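Local coordinates for protein D-ribulose-5-phosphate 3-epimerase, putative (Plasmodium falciparum, PDB 1TQX) that probably catalyses the interconversion of D-ribulose 5-phosphate and D-xylulose 5-phosphate, using a divalent metal ion held in a TIM barrel, at residues A[48-51]-A[52-56]; A[98-101]-A[102-106]; A[129-132]-A[133-137]; A[187-190]-A[191-195]. All coordinates share one frame; numbering follows the deposited sequence.

Contact 1: residues A[48-51]-A[52-56]; sequences LSFG and PPVIN
Gly51 O is the polar centre of this turn, where the loop following strand 34-40 passes into helix 52-58. Gly51 occupies the N-cap position, and its carbonyl is approached by two amides of the first turn. Ile55 N donates across 3.1 Å to Gly51 O with an N-H...O angle of 169°, lying in the carbonyl plane; this nearly straight bond is the first of the helical pattern. Val54 N, 3.0 Å from Gly51 O, is slightly closer, but its bond is bent and weak. Pro52 and Pro53 open the helix, a place that suits proline, since the nitrogens of a first turn have no carbonyl of a preceding turn to bond to.

The apolar part is carried by Phe50, whose side chain meets those of Val54 and Ile55 at about right angles. Its CG sits between the backbone N and the carbonyl carbon (chi1 55°), which leaves the ring edge against Ile55. Ile55 CG1 lies at that edge, in the ring plane, 3.8 Å from Phe50 CE1. Val54 touches the base of the side chain instead, with Val54 CG2 3.9 Å from Phe50 CB.

Phe50 also reaches Val12 and Leu37, its side chain about 5 Å from that of the zinc ligand Asp38. Ile55 faces the barrel wall, packing on Leu37 and Val39 of strand 34-40 and on Phe67 and Val69 of strand 66-72.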
loop_
_atom_site.group_PDB
_atom_site.type_symbol
_atom_site.label_atom_id
_atom_site.label_comp_id
_atom_site.label_asym_id
_atom_site.label_seq_id
_atom_site.Cartn_x
_atom_site.Cartn_y
_atom_site.Cartn_z
ATOM N N LEU A 48 -6.554 -15.040 5.394
ATOM C CA LEU A 48 -7.807 -14.287 5.479
ATOM C C LEU A 48 -7.625 -13.290 6.620
ATOM O O LEU A 48 -7.537 -13.688 7.784
ATOM C CB LEU A 48 -8.984 -15.222 5.785
ATOM C CG LEU A 48 -10.393 -14.605 5.824
ATOM C CD1 LEU A 48 -10.788 -14.121 4.441
ATOM C CD2 LEU A 48 -11.395 -15.656 6.317
ATOM N N SER A 49 -7.566 -12.001 6.286
ATOM C CA SER A 49 -7.358 -10.967 7.294
ATOM C C SER A 49 -8.648 -10.346 7.839
ATOM O O SER A 49 -9.161 -10.779 8.876
ATOM C CB SER A 49 -6.432 -9.879 6.729
ATOM O OG SER A 49 -6.903 -9.372 5.490
ATOM N N PHE A 50 -9.153 -9.319 7.157
ATOM C CA PHE A 50 -10.395 -8.650 7.551
ATOM C C PHE A 50 -10.940 -7.899 6.336
ATOM O O PHE A 50 -10.188 -7.596 5.411
ATOM C CB PHE A 50 -10.149 -7.697 8.727
ATOM C CG PHE A 50 -9.072 -6.685 8.480
ATOM C CD1 PHE A 50 -9.348 -5.499 7.802
ATOM C CD2 PHE A 50 -7.771 -6.921 8.918
ATOM C CE1 PHE A 50 -8.342 -4.560 7.567
ATOM C CE2 PHE A 50 -6.759 -5.989 8.686
ATOM C CZ PHE A 50 -7.045 -4.805 8.009
ATOM N N GLY A 51 -12.239 -7.605 6.328
ATOM C CA GLY A 51 -12.822 -6.936 5.176
ATOM C C GLY A 51 -13.549 -5.627 5.429
ATOM O O GLY A 51 -13.382 -5.016 6.481
ATOM N N PRO A 52 -14.377 -5.177 4.469
ATOM C CA PRO A 52 -15.146 -3.932 4.560
ATOM C C PRO A 52 -15.876 -3.692 5.879
ATOM O O PRO A 52 -15.855 -2.578 6.396
ATOM C CB PRO A 52 -16.095 -4.035 3.369
ATOM C CG PRO A 52 -15.229 -4.694 2.341
ATOM C CD PRO A 52 -14.614 -5.830 3.164
ATOM N N PRO A 53 -16.534 -4.721 6.442
ATOM C CA PRO A 53 -17.237 -4.497 7.714
ATOM C C PRO A 53 -16.311 -3.955 8.804
ATOM O O PRO A 53 -16.691 -3.079 9.583
ATOM C CB PRO A 53 -17.777 -5.880 8.057
ATOM C CG PRO A 53 -18.054 -6.470 6.707
ATOM C CD PRO A 53 -16.817 -6.071 5.916
ATOM N N VAL A 54 -15.093 -4.484 8.852
ATOM C CA VAL A 54 -14.126 -4.047 9.849
ATOM C C VAL A 54 -13.606 -2.649 9.519
ATOM O O VAL A 54 -13.542 -1.778 10.388
ATOM C CB VAL A 54 -12.936 -5.026 9.927
ATOM C CG1 VAL A 54 -11.922 -4.541 10.952
ATOM C CG2 VAL A 54 -13.440 -6.417 10.293
ATOM N N ILE A 55 -13.241 -2.437 8.260
ATOM C CA ILE A 55 -12.729 -1.139 7.826
ATOM C C ILE A 55 -13.771 -0.023 7.956
ATOM O O ILE A 55 -13.451 1.090 8.377
ATOM C CB ILE A 55 -12.229 -1.216 6.361
ATOM C CG1 ILE A 55 -11.020 -2.162 6.289
ATOM C CG2 ILE A 55 -11.891 0.183 5.841
ATOM C CD1 ILE A 55 -10.590 -2.524 4.868
ATOM N N ASN A 56 -15.015 -0.318 7.589
ATOM C CA ASN A 56 -16.082 0.680 7.678
ATOM C C ASN A 56 -16.341 1.093 9.127
ATOM O O ASN A 56 -16.659 2.255 9.400
ATOM C CB ASN A 56 -17.373 0.142 7.039
ATOM C CG ASN A 56 -17.270 0.028 5.525
ATOM O OD1 ASN A 56 -18.037 -0.701 4.889
ATOM N ND2 ASN A 56 -16.322 0.753 4.940
#

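Contact 2: residues A[98-101]-A[102-106]; sequences EDTE and RCIQL
The N-terminal turn of helix 100-111 begins at Asp99, the N-cap residue, whose carboxylate folds back over the first turn toward Arg102. Asp99 CG stands between its own backbone N and carbonyl carbon (chi1 86°), and from there Asp99 OD2 accepts a capping bond from Arg102 N, weak at 3.4 Å. The other oxygen, Asp99 OD1, is pressed closely on the aliphatic chain of the arginine, 3.0 Å from each of Arg102 CB, Arg102 CG and Arg102 CD. The two side chains cross at about a right angle, with the carboxylate and guanidinium planes 42° apart. Their salt bridge is a long one, 4.0 Å from Asp99 OD1 to Arg102 NE, so any attraction between the charges is probably modest. A carboxylate placed here would also be expected to interact favourably with the positive end of the helix dipole.

This helix is the connection of a beta-alpha-beta unit of the TIM barrel, between strands 88-92 and 116-121, and its regular bonding starts at the cap itself. Cys103 N donates to Asp99 O at 3.2 Å, and Ile104 N follows with a shorter bond of 2.8 Å to Thr100 O. On the same pair of residues, the methyl Thr100 CG2 and the end of the isoleucine, Ile104 CD1, meet at 3.5 Å, tighter than usual for two carbons. Gln105 N continues the pattern onto Glu101 O. The Cys103 side chain packs on Phe91 of strand 88-92, on Phe93 and on Ile133.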
loop_
_atom_site.group_PDB
_atom_site.type_symbol
_atom_site.label_atom_id
_atom_site.label_comp_id
_atom_site.label_asym_id
_atom_site.label_seq_id
_atom_site.Cartn_x
_atom_site.Cartn_y
_atom_site.Cartn_z
ATOM N N GLU A 98 -3.774 -9.767 -15.520
ATOM C CA GLU A 98 -2.803 -8.920 -16.196
ATOM C C GLU A 98 -3.242 -8.313 -17.528
ATOM O O GLU A 98 -2.413 -8.081 -18.408
ATOM C CB GLU A 98 -1.497 -9.698 -16.397
ATOM C CG GLU A 98 -0.807 -10.066 -15.090
ATOM C CD GLU A 98 0.528 -10.754 -15.292
ATOM O OE1 GLU A 98 1.210 -10.455 -16.292
ATOM O OE2 GLU A 98 0.905 -11.580 -14.436
ATOM N N ASP A 99 -4.529 -8.052 -17.706
ATOM C CA ASP A 99 -4.917 -7.445 -18.965
ATOM C C ASP A 99 -5.286 -5.978 -18.758
ATOM O O ASP A 99 -6.161 -5.626 -17.963
ATOM C CB ASP A 99 -6.028 -8.246 -19.652
ATOM C CG ASP A 99 -7.393 -7.874 -19.185
ATOM O OD1 ASP A 99 -7.665 -8.044 -17.978
ATOM O OD2 ASP A 99 -8.191 -7.414 -20.031
ATOM N N THR A 100 -4.551 -5.134 -19.470
ATOM C CA THR A 100 -4.681 -3.683 -19.423
ATOM C C THR A 100 -6.088 -3.101 -19.506
ATOM O O THR A 100 -6.445 -2.221 -18.719
ATOM C CB THR A 100 -3.822 -3.047 -20.535
ATOM O OG1 THR A 100 -2.451 -3.407 -20.333
ATOM C CG2 THR A 100 -3.951 -1.528 -20.513
ATOM N N GLU A 101 -6.882 -3.574 -20.460
ATOM C CA GLU A 101 -8.234 -3.055 -20.624
ATOM C C GLU A 101 -9.095 -3.229 -19.379
ATOM O O GLU A 101 -9.804 -2.304 -18.977
ATOM C CB GLU A 101 -8.909 -3.713 -21.831
ATOM C CG GLU A 101 -8.217 -3.389 -23.146
ATOM C CD GLU A 101 -8.222 -1.902 -23.459
ATOM O OE1 GLU A 101 -7.524 -1.493 -24.410
ATOM O OE2 GLU A 101 -8.927 -1.140 -22.762
ATOM N N ARG A 102 -9.038 -4.405 -18.762
ATOM C CA ARG A 102 -9.828 -4.646 -17.560
ATOM C C ARG A 102 -9.357 -3.763 -16.414
ATOM O O ARG A 102 -10.166 -3.261 -15.634
ATOM C CB ARG A 102 -9.749 -6.115 -17.143
ATOM C CG ARG A 102 -10.551 -7.062 -18.025
ATOM C CD ARG A 102 -10.549 -8.463 -17.447
ATOM N NE ARG A 102 -11.157 -8.506 -16.119
ATOM C CZ ARG A 102 -11.017 -9.516 -15.266
ATOM N NH1 ARG A 102 -10.287 -10.573 -15.600
ATOM N NH2 ARG A 102 -11.602 -9.470 -14.077
ATOM N N CYS A 103 -8.044 -3.576 -16.311
ATOM C CA CYS A 103 -7.481 -2.741 -15.256
ATOM C C CYS A 103 -7.870 -1.278 -15.466
ATOM O O CYS A 103 -8.192 -0.566 -14.511
ATOM C CB CYS A 103 -5.957 -2.887 -15.214
ATOM S SG CYS A 103 -5.398 -4.521 -14.617
ATOM N N ILE A 104 -7.838 -0.829 -16.715
ATOM C CA ILE A 104 -8.211 0.546 -17.017
ATOM C C ILE A 104 -9.669 0.801 -16.619
ATOM O O ILE A 104 -9.990 1.843 -16.050
ATOM C CB ILE A 104 -8.027 0.856 -18.519
ATOM C CG1 ILE A 104 -6.534 0.880 -18.864
ATOM C CG2 ILE A 104 -8.664 2.199 -18.861
ATOM C CD1 ILE A 104 -6.244 1.045 -20.343
ATOM N N GLN A 105 -10.548 -0.157 -16.899
ATOM C CA GLN A 105 -11.964 -0.011 -16.560
ATOM C C GLN A 105 -12.207 0.059 -15.047
ATOM O O GLN A 105 -13.017 0.863 -14.585
ATOM C CB GLN A 105 -12.775 -1.164 -17.166
ATOM C CG GLN A 105 -14.277 -1.099 -16.891
ATOM C CD GLN A 105 -14.918 0.194 -17.387
ATOM O OE1 GLN A 105 -14.664 0.635 -18.510
ATOM N NE2 GLN A 105 -15.763 0.797 -16.554
ATOM N N LEU A 106 -11.517 -0.782 -14.281
ATOM C CA LEU A 106 -11.679 -0.781 -12.827
ATOM C C LEU A 106 -11.164 0.545 -12.264
ATOM O O LEU A 106 -11.782 1.147 -11.382
ATOM C CB LEU A 106 -10.898 -1.940 -12.196
ATOM C CG LEU A 106 -11.462 -2.615 -10.941
ATOM C CD1 LEU A 106 -10.358 -3.415 -10.257
ATOM C CD2 LEU A 106 -12.038 -1.590 -9.988
#

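Contact 3: residues A[129-132]-A[133-137]; sequences KLVP and ILDTN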
loop_
_atom_site.group_PDB
_atom_site.type_symbol
_atom_site.label_atom_id
_atom_site.label_comp_id
_atom_site.label_asym_id
_atom_site.label_seq_id
_atom_site.Cartn_x
_atom_site.Cartn_y
_atom_site.Cartn_z
ATOM N N LYS A 129 4.854 -4.211 -17.846
ATOM C CA LYS A 129 3.514 -4.581 -18.281
ATOM C C LYS A 129 2.484 -3.551 -17.822
ATOM O O LYS A 129 1.361 -3.533 -18.322
ATOM C CB LYS A 129 3.127 -5.957 -17.736
ATOM C CG LYS A 129 3.855 -7.131 -18.376
ATOM C CD LYS A 129 3.505 -8.420 -17.643
ATOM C CE LYS A 129 4.294 -9.615 -18.155
ATOM N NZ LYS A 129 3.551 -10.388 -19.177
ATOM N N LEU A 130 2.864 -2.699 -16.873
ATOM C CA LEU A 130 1.950 -1.677 -16.350
ATOM C C LEU A 130 1.904 -0.393 -17.180
ATOM O O LEU A 130 0.975 0.405 -17.039
ATOM C CB LEU A 130 2.334 -1.294 -14.915
ATOM C CG LEU A 130 2.251 -2.336 -13.797
ATOM C CD1 LEU A 130 2.674 -1.681 -12.495
ATOM C CD2 LEU A 130 0.830 -2.879 -13.676
ATOM N N VAL A 131 2.904 -0.189 -18.031
ATOM C CA VAL A 131 2.974 1.024 -18.840
ATOM C C VAL A 131 1.665 1.467 -19.508
ATOM O O VAL A 131 1.258 2.620 -19.374
ATOM C CB VAL A 131 4.090 0.909 -19.903
ATOM C CG1 VAL A 131 4.103 2.147 -20.790
ATOM C CG2 VAL A 131 5.438 0.764 -19.206
ATOM N N PRO A 132 0.985 0.563 -20.231
ATOM C CA PRO A 132 -0.269 0.967 -20.878
ATOM C C PRO A 132 -1.279 1.571 -19.896
ATOM O O PRO A 132 -1.955 2.555 -20.204
ATOM C CB PRO A 132 -0.770 -0.336 -21.495
ATOM C CG PRO A 132 0.504 -1.062 -21.817
ATOM C CD PRO A 132 1.324 -0.829 -20.569
ATOM N N ILE A 133 -1.374 0.983 -18.709
ATOM C CA ILE A 133 -2.306 1.473 -17.702
ATOM C C ILE A 133 -1.832 2.784 -17.096
ATOM O O ILE A 133 -2.603 3.736 -16.962
ATOM C CB ILE A 133 -2.475 0.460 -16.558
ATOM C CG1 ILE A 133 -2.874 -0.903 -17.123
ATOM C CG2 ILE A 133 -3.536 0.960 -15.586
ATOM C CD1 ILE A 133 -2.787 -2.033 -16.114
ATOM N N LEU A 134 -0.556 2.827 -16.729
ATOM C CA LEU A 134 0.018 4.016 -16.118
ATOM C C LEU A 134 -0.008 5.229 -17.037
ATOM O O LEU A 134 -0.104 6.360 -16.566
ATOM C CB LEU A 134 1.455 3.734 -15.665
ATOM C CG LEU A 134 1.596 2.654 -14.585
ATOM C CD1 LEU A 134 3.062 2.473 -14.216
ATOM C CD2 LEU A 134 0.780 3.051 -13.364
ATOM N N ASP A 135 0.070 5.002 -18.344
ATOM C CA ASP A 135 0.058 6.117 -19.284
ATOM C C ASP A 135 -1.287 6.843 -19.354
ATOM O O ASP A 135 -1.358 7.969 -19.848
ATOM C CB ASP A 135 0.468 5.647 -20.686
ATOM C CG ASP A 135 1.963 5.388 -20.805
ATOM O OD1 ASP A 135 2.730 5.817 -19.913
ATOM O OD2 ASP A 135 2.380 4.765 -21.804
ATOM N N THR A 136 -2.346 6.214 -18.850
ATOM C CA THR A 136 -3.678 6.819 -18.867
ATOM C C THR A 136 -3.842 7.864 -17.770
ATOM O O THR A 136 -4.808 8.635 -17.774
ATOM C CB THR A 136 -4.779 5.766 -18.666
ATOM O OG1 THR A 136 -4.739 5.294 -17.315
ATOM C CG2 THR A 136 -4.576 4.594 -19.608
ATOM N N ASN A 137 -2.903 7.878 -16.826
ATOM C CA ASN A 137 -2.928 8.821 -15.708
ATOM C C ASN A 137 -4.029 8.537 -14.684
ATOM O O ASN A 137 -4.278 9.350 -13.795
ATOM C CB ASN A 137 -3.077 10.256 -16.221
ATOM C CG ASN A 137 -1.896 10.700 -17.051
ATOM O OD1 ASN A 137 -0.757 10.675 -16.587
ATOM N ND2 ASN A 137 -2.160 11.113 -18.288
#
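Two backbone bonds define this short helical turn, from Leu134 N to Leu130 O and from Asp135 N to Val131 O, each 2.9 Å long, the first almost straight with an N-H...O angle of 174°. A type I turn from Leu134 to Asn137 follows, and phi becomes positive at Asn137.

Among the side chains, Leu130 and Leu134, one turn apart, pack together: the methyl Leu134 CD1 lies 3.9 Å from Leu130 CB, while Leu130 CD2 and Ile133 CD1 make a looser contact at 4.4 Å. Val131 and Asp135 run side by side and point the same way. With its CG1 anti to the backbone N (chi1 177°), Val131 sets that methyl 3.3 Å from Asp135 OD2. The other carboxylate oxygen, Asp135 OD1, takes a hydrogen bond with Tyr171 OH, which should help to hold the rotation of the carboxylate. At the end of the turn Ile133 O is gripped twice by Thr136, by its backbone N and by its hydroxyl. The bond from Thr136 OG1 to Ile133 O is 2.7 Å long and in the carbonyl plane, and the same OG1 is hydrogen-bonded to Leu138 N. The methyl of this residue, Thr136 CG2, lies 3.4 Å from Pro132 O.

Helix 131-134 links strands 116-121 and 141-145 of the barrel. Leu130 and Ile133 pack inward on Ile119 of strand 116-121, Ile133 and Pro132 touch helix 100-111, and Val131 and Leu134 meet helix 161-170 on the other flank.

Contact 4: residues A[187-190]-A[191-195]; sequences TEIS and ASHGA
His193 reaches back along the last turn of helix 184-193 to Ile189, the two side chains lying side by side and pointing the same way. His193 CB passes 3.6 Å from Ser190 O, and His193 CG is 3.9 Å from Ile189 O. Farther out, the ring turns an edge to the preceding turn: Ile189 O lies in the ring plane, 3.1 Å from His193 CD2, a carbon that Ile189 CG2 also touches. His193 NE2 is 4.2 Å from Ile189 O, while His193 ND1 is hydrogen-bonded to Ser165 OG of helix 161-170, which helps to set the ring's rotation.

Here the helix ends in a Schellman motif, before strand 197-200 of the barrel. Gly194 takes a positive phi of 127°, a conformation suited to a residue without CB. The motif's two bonds run from Ala195 N to Ser190 O and from Gly194 N to Ala191 O, both 3.1 Å; Ser190 O also takes His193 N, from the opposite face of its plane.

Ile189 O, which receives only weak bonds from the amides of Ser192 and His193, takes a short one from Ser192 OG, 2.7 Å away; a chi1 of 75° bends that hydroxyl back onto its own helix. Ser190 CB and Ala195 CB touch at 3.9 Å, and both residues pack on Val178 of strand 175-179.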
loop_
_atom_site.group_PDB
_atom_site.type_symbol
_atom_site.label_atom_id
_atom_site.label_comp_id
_atom_site.label_asym_id
_atom_site.label_seq_id
_atom_site.Cartn_x
_atom_site.Cartn_y
_atom_site.Cartn_z
ATOM N N THR A 187 14.137 1.276 4.063
ATOM C CA THR A 187 13.338 2.432 3.677
ATOM C C THR A 187 14.295 3.391 2.964
ATOM O O THR A 187 13.960 3.968 1.927
ATOM C CB THR A 187 12.710 3.143 4.901
ATOM O OG1 THR A 187 11.628 2.356 5.421
ATOM C CG2 THR A 187 12.182 4.513 4.507
ATOM N N GLU A 188 15.494 3.551 3.519
ATOM C CA GLU A 188 16.486 4.432 2.911
ATOM C C GLU A 188 16.832 3.904 1.524
ATOM O O GLU A 188 16.950 4.671 0.573
ATOM C CB GLU A 188 17.758 4.508 3.763
ATOM C CG GLU A 188 18.742 5.573 3.263
ATOM C CD GLU A 188 19.974 5.735 4.145
ATOM O OE1 GLU A 188 20.801 6.625 3.845
ATOM O OE2 GLU A 188 20.122 4.977 5.128
ATOM N N ILE A 189 16.995 2.591 1.414
ATOM C CA ILE A 189 17.308 1.980 0.130
ATOM C C ILE A 189 16.167 2.208 -0.865
ATOM O O ILE A 189 16.402 2.574 -2.018
ATOM C CB ILE A 189 17.534 0.462 0.272
ATOM C CG1 ILE A 189 18.841 0.194 1.025
ATOM C CG2 ILE A 189 17.550 -0.194 -1.105
ATOM C CD1 ILE A 189 19.092 -1.279 1.303
ATOM N N SER A 190 14.934 1.985 -0.418
ATOM C CA SER A 190 13.782 2.166 -1.296
ATOM C C SER A 190 13.647 3.609 -1.769
ATOM O O SER A 190 13.395 3.862 -2.946
ATOM C CB SER A 190 12.502 1.718 -0.585
ATOM O OG SER A 190 12.515 0.316 -0.368
ATOM N N ALA A 191 13.820 4.555 -0.854
ATOM C CA ALA A 191 13.715 5.963 -1.206
ATOM C C ALA A 191 14.806 6.396 -2.193
ATOM O O ALA A 191 14.570 7.253 -3.047
ATOM C CB ALA A 191 13.777 6.824 0.058
ATOM N N SER A 192 15.993 5.802 -2.084
ATOM C CA SER A 192 17.099 6.159 -2.973
ATOM C C SER A 192 16.794 5.758 -4.411
ATOM O O SER A 192 17.380 6.297 -5.356
ATOM C CB SER A 192 18.404 5.493 -2.512
ATOM O OG SER A 192 18.428 4.109 -2.819
ATOM N N HIS A 193 15.869 4.817 -4.574
ATOM C CA HIS A 193 15.479 4.349 -5.898
ATOM C C HIS A 193 14.226 5.059 -6.419
ATOM O O HIS A 193 13.874 4.912 -7.589
ATOM C CB HIS A 193 15.262 2.831 -5.878
ATOM C CG HIS A 193 16.534 2.038 -5.849
ATOM N ND1 HIS A 193 17.168 1.601 -6.994
ATOM C CD2 HIS A 193 17.300 1.616 -4.814
ATOM C CE1 HIS A 193 18.266 0.945 -6.667
ATOM N NE2 HIS A 193 18.370 0.940 -5.348
ATOM N N GLY A 194 13.553 5.823 -5.558
ATOM C CA GLY A 194 12.368 6.544 -5.998
ATOM C C GLY A 194 11.080 6.373 -5.204
ATOM O O GLY A 194 10.098 7.069 -5.470
ATOM N N ALA A 195 11.063 5.465 -4.236
ATOM C CA ALA A 195 9.855 5.253 -3.438
ATOM C C ALA A 195 9.558 6.451 -2.544
ATOM O O ALA A 195 10.474 7.037 -1.968
ATOM C CB ALA A 195 10.004 3.989 -2.581
#

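How the contacts relate
Contacts 1 to 4 follow one another along the chain, each on a helical segment around the parallel eight-stranded barrel. Contacts 2 and 3 are neighbours, their centres 10 Å apart: helices 100-111 and 131-134 flank strand 116-121 in sequence and pack together, with Cys103 CB 3.4 Å from Ile133 CD1. No other pair touches; contacts 3 and 4 come within about 12 Å at their nearest atoms. Contact 1 is about 25 Å from contact 2 and lies across the chain's centre from contact 4, about 30 Å away between centres. Contacts 1 and 2 lie at helix starts and contacts 3 and 4 include helix ends, all in the outer helical layer around the strands that carry the zinc ligands.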